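Local coordinates for protein lactoylglutathione lyase (Pseudomonas aeruginosa, PDB 4MTS) that belongs to the glyoxalase/bleomycin resistance/dioxygenase superfamily and binds metal ions as a two-subunit protein of paired beta-sheets and helices, at residues L8-L13 with L55-N60. Sequence-based numbering, arbitrary orientation. Where two conformers were deposited one is given.
Sequences LRVADL and LELTHN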
ATOM      1  N   LEU A   8       4.254   5.644  -1.830  1.00  9.67           N
ATOM      2  CA  LEU A   8       3.644   6.891  -1.391  1.00  8.32           C
ATOM      3  C   LEU A   8       4.597   8.052  -1.662  1.00 10.65           C
ATOM      4  O   LEU A   8       5.786   7.913  -1.441  1.00 10.58           O
ATOM      5  CB  LEU A   8       3.357   6.864   0.122  1.00  7.40           C
ATOM      6  CG  LEU A   8       2.393   5.759   0.646  1.00  9.43           C
ATOM      7  CD1 LEU A   8       2.309   5.819   2.115  1.00  9.04           C
ATOM      8  CD2 LEU A   8       0.988   5.846   0.013  1.00 13.99           C
ATOM      9  N   ARG A   9       4.056   9.197  -2.052  1.00  7.39           N
ATOM     10  CA  ARG A   9       4.856  10.429  -2.251  1.00  6.35           C
ATOM     11  C   ARG A   9       4.822  11.270  -0.956  1.00  9.81           C
ATOM     12  O   ARG A   9       3.774  11.421  -0.332  1.00 10.25           O
ATOM     13  CB  ARG A   9       4.319  11.236  -3.432  1.00  7.11           C
ATOM     14  CG  ARG A   9       4.408  10.472  -4.767  1.00 13.32           C
ATOM     15  CD  ARG A   9       3.934  11.310  -5.953  1.00 11.62           C
ATOM     16  NE  ARG A   9       3.965  10.486  -7.170  1.00 12.79           N
ATOM     17  CZ  ARG A   9       2.953   9.738  -7.588  1.00 20.82           C
ATOM     18  NH1 ARG A   9       1.808   9.731  -6.918  1.00 16.95           N
ATOM     19  NH2 ARG A   9       3.089   8.962  -8.664  1.00 12.92           N
ATOM     20  N   VAL A  10       5.992  11.782  -0.530  1.00  8.97           N
ATOM     21  CA  VAL A  10       6.170  12.529   0.720  1.00  8.68           C
ATOM     22  C   VAL A  10       6.794  13.888   0.441  1.00 11.87           C
ATOM     23  O   VAL A  10       7.594  14.008  -0.496  1.00 10.66           O
ATOM     24  CB  VAL A  10       6.980  11.713   1.780  1.00 12.85           C
ATOM     25  CG1 VAL A  10       6.253  10.406   2.124  1.00 13.82           C
ATOM     26  CG2 VAL A  10       8.405  11.429   1.304  1.00 11.85           C
ATOM     27  N   ALA A  11       6.442  14.881   1.269  1.00 10.63           N
ATOM     28  CA  ALA A  11       6.933  16.251   1.100  1.00 11.54           C
ATOM     29  C   ALA A  11       8.374  16.381   1.583  1.00 16.07           C
ATOM     30  O   ALA A  11       9.143  17.150   1.018  1.00 16.30           O
ATOM     31  CB  ALA A  11       6.023  17.235   1.833  1.00 13.07           C
ATOM     32  N   ASP A  12       8.730  15.663   2.648  1.00 13.16           N
ATOM     33  CA  ASP A  12      10.055  15.747   3.265  1.00 11.77           C
ATOM     34  C   ASP A  12      10.469  14.326   3.549  1.00 13.26           C
ATOM     35  O   ASP A  12       9.888  13.677   4.416  1.00 13.19           O
ATOM     36  CB  ASP A  12       9.914  16.540   4.574  1.00 13.02           C
ATOM     37  CG  ASP A  12      11.194  16.738   5.353  1.00 20.61           C
ATOM     38  OD1 ASP A  12      12.107  15.881   5.230  1.00 18.45           O
ATOM     39  OD2 ASP A  12      11.212  17.621   6.227  1.00 24.07           O
ATOM     40  N   LEU A  13      11.462  13.835   2.806  1.00 11.58           N
ATOM     41  CA  LEU A  13      11.837  12.442   2.926  1.00 11.20           C
ATOM     42  C   LEU A  13      12.491  12.144   4.266  1.00 11.87           C
ATOM     43  O   LEU A  13      12.232  11.113   4.843  1.00 10.78           O
ATOM     44  CB  LEU A  13      12.684  11.973   1.731  1.00 11.96           C
ATOM     45  CG  LEU A  13      13.177  10.512   1.814  1.00 17.74           C
ATOM     46  CD1 LEU A  13      12.017   9.511   1.638  1.00 17.96           C
ATOM     47  CD2 LEU A  13      14.237  10.242   0.824  1.00 16.65           C
ATOM     48  N   LEU A  55       7.501  -0.774   1.975  1.00  9.85           N
ATOM     49  CA  LEU A  55       6.897   0.522   1.732  1.00  9.04           C
ATOM     50  C   LEU A  55       7.911   1.376   0.967  1.00 12.59           C
ATOM     51  O   LEU A  55       9.047   1.548   1.417  1.00 10.04           O
ATOM     52  CB  LEU A  55       6.523   1.226   3.063  1.00  8.42           C
ATOM     53  CG  LEU A  55       6.044   2.687   2.895  1.00 11.97           C
ATOM     54  CD1 LEU A  55       4.721   2.766   2.046  1.00 11.95           C
ATOM     55  CD2 LEU A  55       5.839   3.330   4.260  1.00 12.51           C
ATOM     56  N   GLU A  56       7.507   1.904  -0.195  1.00  8.01           N
ATOM     57  CA  GLU A  56       8.398   2.765  -0.968  1.00  7.49           C
ATOM     58  C   GLU A  56       7.956   4.202  -0.752  1.00 10.53           C
ATOM     59  O   GLU A  56       6.800   4.531  -1.003  1.00 11.37           O
ATOM     60  CB  GLU A  56       8.297   2.434  -2.462  1.00  8.44           C
ATOM     61  CG  GLU A  56       9.272   3.305  -3.252  1.00 12.83           C
ATOM     62  CD  GLU A  56       9.183   3.153  -4.746  1.00 27.04           C
ATOM     63  OE1 GLU A  56       8.246   2.472  -5.225  1.00 14.17           O
ATOM     64  OE2 GLU A  56      10.092   3.667  -5.436  1.00 21.04           O
ATOM     65  N   LEU A  57       8.896   5.082  -0.395  1.00  7.10           N
ATOM     66  CA  LEU A  57       8.632   6.506  -0.227  1.00  8.15           C
ATOM     67  C   LEU A  57       9.374   7.244  -1.337  1.00 12.12           C
ATOM     68  O   LEU A  57      10.550   6.963  -1.566  1.00  9.98           O
ATOM     69  CB  LEU A  57       9.139   6.977   1.147  1.00  9.42           C
ATOM     70  CG  LEU A  57       8.572   6.253   2.374  1.00 14.07           C
ATOM     71  CD1 LEU A  57       9.288   6.740   3.655  1.00 14.70           C
ATOM     72  CD2 LEU A  57       7.035   6.469   2.495  1.00 14.33           C
ATOM     73  N   THR A  58       8.679   8.150  -2.033  1.00 10.50           N
ATOM     74  CA  THR A  58       9.244   8.921  -3.150  0.50 10.09           C
ATOM     75  C   THR A  58       9.209  10.410  -2.815  1.00 12.84           C
ATOM     76  O   THR A  58       8.208  10.900  -2.283  1.00 11.52           O
ATOM     77  CB  THR A  58       8.475   8.661  -4.469  0.50 14.94           C
ATOM     78  OG1 THR A  58       8.429   7.263  -4.742  0.50 14.62           O
ATOM     79  CG2 THR A  58       9.096   9.379  -5.658  0.50 12.16           C
ATOM     80  N   HIS A  59      10.287  11.124  -3.130  1.00 12.58           N
ATOM     81  CA  HIS A  59      10.332  12.555  -2.896  1.00 14.00           C
ATOM     82  C   HIS A  59      10.892  13.207  -4.144  1.00 15.00           C
ATOM     83  O   HIS A  59      12.006  12.891  -4.538  1.00 12.38           O
ATOM     84  CB  HIS A  59      11.203  12.876  -1.648  1.00 16.82           C
ATOM     85  CG  HIS A  59      11.444  14.333  -1.469  1.00 21.42           C
ATOM     86  ND1 HIS A  59      12.730  14.851  -1.486  1.00 24.46           N
ATOM     87  CD2 HIS A  59      10.560  15.355  -1.364  1.00 24.16           C
ATOM     88  CE1 HIS A  59      12.595  16.160  -1.334  1.00 23.77           C
ATOM     89  NE2 HIS A  59      11.318  16.517  -1.282  1.00 23.99           N
ATOM     90  N   ASN A  60      10.098  14.077  -4.786  1.00 12.30           N
ATOM     91  CA  ASN A  60      10.494  14.842  -5.968  1.00 13.07           C
ATOM     92  C   ASN A  60      11.110  16.104  -5.376  1.00 16.05           C
ATOM     93  O   ASN A  60      10.460  16.781  -4.564  1.00 16.39           O
ATOM     94  CB  ASN A  60       9.240  15.148  -6.821  1.00 18.33           C
ATOM     95  CG  ASN A  60       8.640  13.898  -7.429  1.00 39.87           C
ATOM     96  OD1 ASN A  60       9.249  13.253  -8.299  1.00 34.12           O
ATOM     97  ND2 ASN A  60       7.440  13.505  -6.963  1.00 20.72           N
TER
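Strands 2-9 and 54-60 pair in parallel at L8/L57 and R9/T58. L8 N donates to E56 O at 2.9 Å, and L8 O receives T58 N; V10 N adds a third backbone bond to T58 O at 3.0 Å, with an N-H...O angle of 165°. T58 O also takes a CA-H...O contact from R9 CA, and L8 O one from L57 CA.

Apolar contacts gather on the face that carries L8 and L57. L8 CD1 meets L55 CD1 at 3.9 Å, the two side chains crossing at about a right angle. V10 CG1 packs on L57 CD2 at 4.0 Å and L13 CD1 on L57 CB. A16 and Y20 of helix 13-23 cover L57 further.

Around H59, L13 N lies over one ring face and V10 O sits at the edge, 3.4 Å from H59 CD2. L13 CB packs on H59 CB at 3.8 Å. D12 caps helix 13-23 through OD1 to A15 N.

E56, a zinc ligand with H5, projects from strand 54-60, while L8 continues the sheet into the second subunit. This pairing of first and last strands closes the beta-alpha-beta-beta-beta module of the glyoxalase superfamily: backbone bonding fixes the register beside a metal site, and leucine packing ties sheet to helix.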